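Local coordinates for protein gamma-glutamyl-gamma-aminobutyraldehyde dehydrogenase (Burkholderia cenocepacia, PDB 4LIH) that probably oxidises aldehydes such as gamma-glutamyl-gamma-aminobutyraldehyde to carboxylic acids with NAD(P)+, at residues 11-14 and 15-18; 416-419 and 420-424. All blocks are in the same frame, centred on the assembly; numbering follows the deposited sequence.

Contact 1: residues 11-14 and 15-18; sequences KLTL and ADWQ
A capping box formed by T13 and D16 opens helix 14-23, the first helix of the modelled chain. T13 is the N-cap: its OG1 accepts the backbone N-H of D16 at 3.1 Å, and the carboxylate of D16 reaches back to take the N-H of T13, with N to OD2 3.2 Å. That return bond is nearly straight at 172°, although the donor stands above the carboxylate plane. Threonine and aspartate suit these places: T13 OG1 supplies an acceptor for a first-turn N-H that has no preceding helical carbonyl, D16 takes the N-H of the N-cap itself, and the negative charge of D16 is probably favourable at a helix N-terminus. T13 turns OG1 between its own N and carbonyl carbon (chi1 67°), which brings the hydroxyl over the opening turn. Regular helix bonding follows, from W17 N to T13 O and from Q18 N to L14 O.

Beside the polar cap, L12 folds back on W17. Its CD2 lies over one face of the indole, 3.8 Å from the centroid of the six-membered ring, a CH-pi contact, while CB packs against CE2. W17 is buried, touching L111 of helix 106-117 and I121 of helix 121-142. At the ring edge a water lying in the indole plane accepts from W17 NE1 at 3.0 Å and donates to L12 O at 2.6 Å.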
loop_
_atom_site.group_PDB
_atom_site.type_symbol
_atom_site.label_atom_id
_atom_site.label_comp_id
_atom_site.label_asym_id
_atom_site.label_seq_id
_atom_site.Cartn_x
_atom_site.Cartn_y
_atom_site.Cartn_z
ATOM N N LYS A 11 -18.392 5.562 -38.058
ATOM C CA LYS A 11 -19.784 5.451 -37.487
ATOM C C LYS A 11 -20.781 4.882 -38.511
ATOM O O LYS A 11 -20.993 5.475 -39.564
ATOM C CB LYS A 11 -20.291 6.810 -36.978
ATOM N N LEU A 12 -21.377 3.727 -38.198
ATOM C CA LEU A 12 -22.470 3.144 -39.009
ATOM C C LEU A 12 -23.731 4.025 -38.919
ATOM O O LEU A 12 -23.928 4.723 -37.920
ATOM C CB LEU A 12 -22.808 1.714 -38.529
ATOM C CG LEU A 12 -21.916 0.548 -38.943
ATOM C CD1 LEU A 12 -20.515 0.683 -38.374
ATOM C CD2 LEU A 12 -22.535 -0.783 -38.540
ATOM N N THR A 13 -24.565 3.982 -39.958
ATOM C CA THR A 13 -25.804 4.771 -40.057
ATOM C C THR A 13 -26.989 3.965 -39.543
ATOM O O THR A 13 -26.876 2.767 -39.309
ATOM C CB THR A 13 -26.172 5.110 -41.516
ATOM O OG1 THR A 13 -26.512 3.900 -42.212
ATOM C CG2 THR A 13 -25.063 5.818 -42.227
ATOM N N LEU A 14 -28.135 4.620 -39.432
ATOM C CA LEU A 14 -29.349 3.968 -38.981
ATOM C C LEU A 14 -29.671 2.799 -39.876
ATOM O O LEU A 14 -29.983 1.710 -39.392
ATOM C CB LEU A 14 -30.510 4.967 -38.955
ATOM C CG LEU A 14 -31.941 4.455 -38.889
ATOM C CD1 LEU A 14 -32.188 3.713 -37.577
ATOM C CD2 LEU A 14 -32.918 5.613 -39.080
ATOM N N ALA A 15 -29.598 3.039 -41.196
ATOM C CA ALA A 15 -29.866 2.011 -42.204
ATOM C C ALA A 15 -28.930 0.810 -42.053
ATOM O O ALA A 15 -29.356 -0.336 -42.211
ATOM C CB ALA A 15 -29.755 2.612 -43.622
ATOM N N ASP A 16 -27.666 1.087 -41.742
ATOM C CA ASP A 16 -26.657 0.031 -41.522
ATOM C C ASP A 16 -27.059 -0.845 -40.333
ATOM O O ASP A 16 -27.017 -2.066 -40.419
ATOM C CB ASP A 16 -25.264 0.606 -41.239
ATOM C CG ASP A 16 -24.614 1.255 -42.457
ATOM O OD1 ASP A 16 -25.127 1.119 -43.596
ATOM O OD2 ASP A 16 -23.583 1.912 -42.243
ATOM N N TRP A 17 -27.468 -0.210 -39.236
ATOM C CA TRP A 17 -27.877 -0.958 -38.040
ATOM C C TRP A 17 -29.142 -1.764 -38.287
ATOM O O TRP A 17 -29.234 -2.914 -37.843
ATOM C CB TRP A 17 -28.038 -0.035 -36.827
ATOM C CG TRP A 17 -26.726 0.512 -36.337
ATOM C CD1 TRP A 17 -26.330 1.811 -36.343
ATOM C CD2 TRP A 17 -25.632 -0.243 -35.788
ATOM N NE1 TRP A 17 -25.066 1.922 -35.834
ATOM C CE2 TRP A 17 -24.605 0.676 -35.489
ATOM C CE3 TRP A 17 -25.432 -1.600 -35.508
ATOM C CZ2 TRP A 17 -23.376 0.281 -34.913
ATOM C CZ3 TRP A 17 -24.202 -1.999 -34.941
ATOM C CH2 TRP A 17 -23.200 -1.047 -34.640
ATOM N N GLN A 18 -30.103 -1.175 -38.990
ATOM C CA GLN A 18 -31.332 -1.885 -39.349
ATOM C C GLN A 18 -31.037 -3.115 -40.203
ATOM O O GLN A 18 -31.603 -4.171 -39.969
ATOM C CB GLN A 18 -32.301 -0.963 -40.099
ATOM C CG GLN A 18 -32.919 0.115 -39.218
ATOM C CD GLN A 18 -33.718 1.141 -40.001
ATOM O OE1 GLN A 18 -33.297 1.603 -41.060
ATOM N NE2 GLN A 18 -34.884 1.495 -39.479
HETATM O O HOH W 1 -23.207 4.231 -35.477
HETATM O O HOH W 2 -26.116 3.873 -45.062
HETATM O O HOH W 3 -29.138 5.532 -42.698
#

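Contact 2: residues 416-419 and 420-424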
loop_
_atom_site.group_PDB
_atom_site.type_symbol
_atom_site.label_atom_id
_atom_site.label_comp_id
_atom_site.label_asym_id
_atom_site.label_seq_id
_atom_site.Cartn_x
_atom_site.Cartn_y
_atom_site.Cartn_z
ATOM N N VAL A 416 -35.011 23.962 -4.607
ATOM C CA VAL A 416 -34.316 25.220 -4.362
ATOM C C VAL A 416 -33.801 25.302 -2.933
ATOM O O VAL A 416 -34.429 24.768 -2.031
ATOM C CB VAL A 416 -35.244 26.427 -4.629
ATOM C CG1 VAL A 416 -36.334 26.534 -3.555
ATOM C CG2 VAL A 416 -34.414 27.693 -4.652
ATOM N N PHE A 417 -32.664 25.959 -2.725
ATOM C CA PHE A 417 -32.179 26.185 -1.391
ATOM C C PHE A 417 -31.551 27.553 -1.283
ATOM O O PHE A 417 -31.237 28.198 -2.303
ATOM C CB PHE A 417 -31.155 25.127 -0.998
ATOM C CG PHE A 417 -29.868 25.199 -1.778
ATOM C CD1 PHE A 417 -28.778 25.919 -1.296
ATOM C CD2 PHE A 417 -29.717 24.476 -2.969
ATOM C CE1 PHE A 417 -27.589 25.942 -1.992
ATOM C CE2 PHE A 417 -28.519 24.497 -3.672
ATOM C CZ PHE A 417 -27.464 25.232 -3.198
ATOM N N ASP A 418 -31.393 27.992 -0.045
ATOM C CA ASP A 418 -30.923 29.357 0.246
ATOM C C ASP A 418 -29.497 29.409 0.742
ATOM O O ASP A 418 -28.831 30.430 0.646
ATOM C CB ASP A 418 -31.847 30.038 1.258
ATOM C CG ASP A 418 -33.144 30.444 0.640
ATOM O OD1 ASP A 418 -33.181 31.378 -0.205
ATOM O OD2 ASP A 418 -34.142 29.809 0.954
ATOM N N ASP A 419 -29.000 28.310 1.276
ATOM C CA ASP A 419 -27.606 28.281 1.666
ATOM C C ASP A 419 -27.064 26.870 1.686
ATOM O O ASP A 419 -27.829 25.876 1.728
ATOM C CB ASP A 419 -27.423 28.925 3.023
ATOM C CG ASP A 419 -28.129 28.177 4.108
ATOM O OD1 ASP A 419 -27.519 27.234 4.672
ATOM O OD2 ASP A 419 -29.293 28.553 4.388
ATOM N N VAL A 420 -25.738 26.812 1.651
ATOM C CA VAL A 420 -25.030 25.581 1.393
ATOM C C VAL A 420 -25.289 24.535 2.467
ATOM O O VAL A 420 -25.452 23.354 2.158
ATOM C CB VAL A 420 -23.517 25.845 1.190
ATOM C CG1 VAL A 420 -22.882 26.456 2.435
ATOM C CG2 VAL A 420 -22.795 24.559 0.742
ATOM N N ASP A 421 -25.352 24.944 3.731
ATOM C CA ASP A 421 -25.592 23.952 4.791
ATOM C C ASP A 421 -26.973 23.305 4.644
ATOM O O ASP A 421 -27.131 22.111 4.871
ATOM C CB ASP A 421 -25.426 24.574 6.167
ATOM C CG ASP A 421 -23.997 24.995 6.434
ATOM O OD1 ASP A 421 -23.057 24.299 5.979
ATOM O OD2 ASP A 421 -23.805 26.017 7.120
ATOM N N GLU A 422 -27.965 24.104 4.266
ATOM C CA GLU A 422 -29.293 23.595 3.916
ATOM C C GLU A 422 -29.190 22.570 2.773
ATOM O O GLU A 422 -29.858 21.538 2.811
ATOM C CB GLU A 422 -30.179 24.756 3.463
ATOM C CG GLU A 422 -31.544 24.370 2.958
ATOM C CD GLU A 422 -32.362 25.551 2.456
ATOM O OE1 GLU A 422 -31.841 26.663 2.236
ATOM O OE2 GLU A 422 -33.570 25.348 2.265
ATOM N N ALA A 423 -28.377 22.865 1.754
ATOM C CA ALA A 423 -28.296 21.953 0.580
ATOM C C ALA A 423 -27.700 20.633 1.036
ATOM O O ALA A 423 -28.111 19.543 0.570
ATOM C CB ALA A 423 -27.480 22.545 -0.544
ATOM N N VAL A 424 -26.715 20.731 1.906
ATOM C CA VAL A 424 -26.079 19.522 2.436
ATOM C C VAL A 424 -27.076 18.704 3.260
ATOM O O VAL A 424 -27.150 17.472 3.110
ATOM C CB VAL A 424 -24.778 19.805 3.206
ATOM C CG1 VAL A 424 -24.310 18.543 3.945
ATOM C CG2 VAL A 424 -23.688 20.302 2.270
HETATM O O HOH W 4 -35.730 23.755 0.115
#
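F417 and A423 make the tightly packed side of this turn. The methyl carbon of A423 sits squarely over the phenyl face, with CB 3.5 Å from the ring centroid and 3° off the normal, a CH-pi contact in which all six ring carbons are about equally near. Alanine suits the place because its single methyl lets the helix come right down on the ring. Both residues are buried and also touch I282 of strand 280-283, and H318 meets the F417 ring with its plane steeply inclined.

Where strand 411-417 gives way to helix 420-428, the backbone turns through a capping box. D419, the N-cap, accepts the N-H of E422 on OD1 at 3.2 Å; the reciprocal bond, from D419 N to E422 OE1, is long and weak at 3.4 Å. OE1 is gripped chiefly by D418 N, at 2.7 Å, nearly straight (166°) and from above the carboxylate plane. Glutamate has the length for this: with CG anti to the backbone N (chi1 175°) and the chain extended beyond it, the carboxylate reaches back past the turn to the end of the strand. A423 N bonds to D419 O, beginning the helical pattern.

The solvent side gathers acids. E422 OE1 lies 3.8 Å from D419 OD2 and 4.1 Å from D418 OD2; the likely repulsion is probably offset at OE1 by the N-H groups of D418 and D419, and at D418 by a salt bridge from OD1 to R319. D421 is similarly paired with R452. Looseness shows in the exposed D418 and in a water that donates to V416 O at 2.7 Å but reaches E422 OE2 only through a weak bond of 3.4 Å.

The two contacts lie in series along the chain, contact 1 at its modelled beginning and contact 2 some four hundred residues later. Their centres are 47 Å apart and their nearest atoms about 39 Å, so neither touches the other. Residues 11-18 begin helix 14-23, whose W17 packs against helices 106-117 and 121-142, with L12 also touching helix 106-117. Residues 416-424 instead join strand 411-417, part of the mixed sheet that also holds strands 280-283 and 314-318, to helix 420-428. The same device, a capping box, thus starts a helix in two separate regions: one follows the loop at the N-terminus, the other turns the chain out of a sheet. Both lie away from the predicted active-site residue E274.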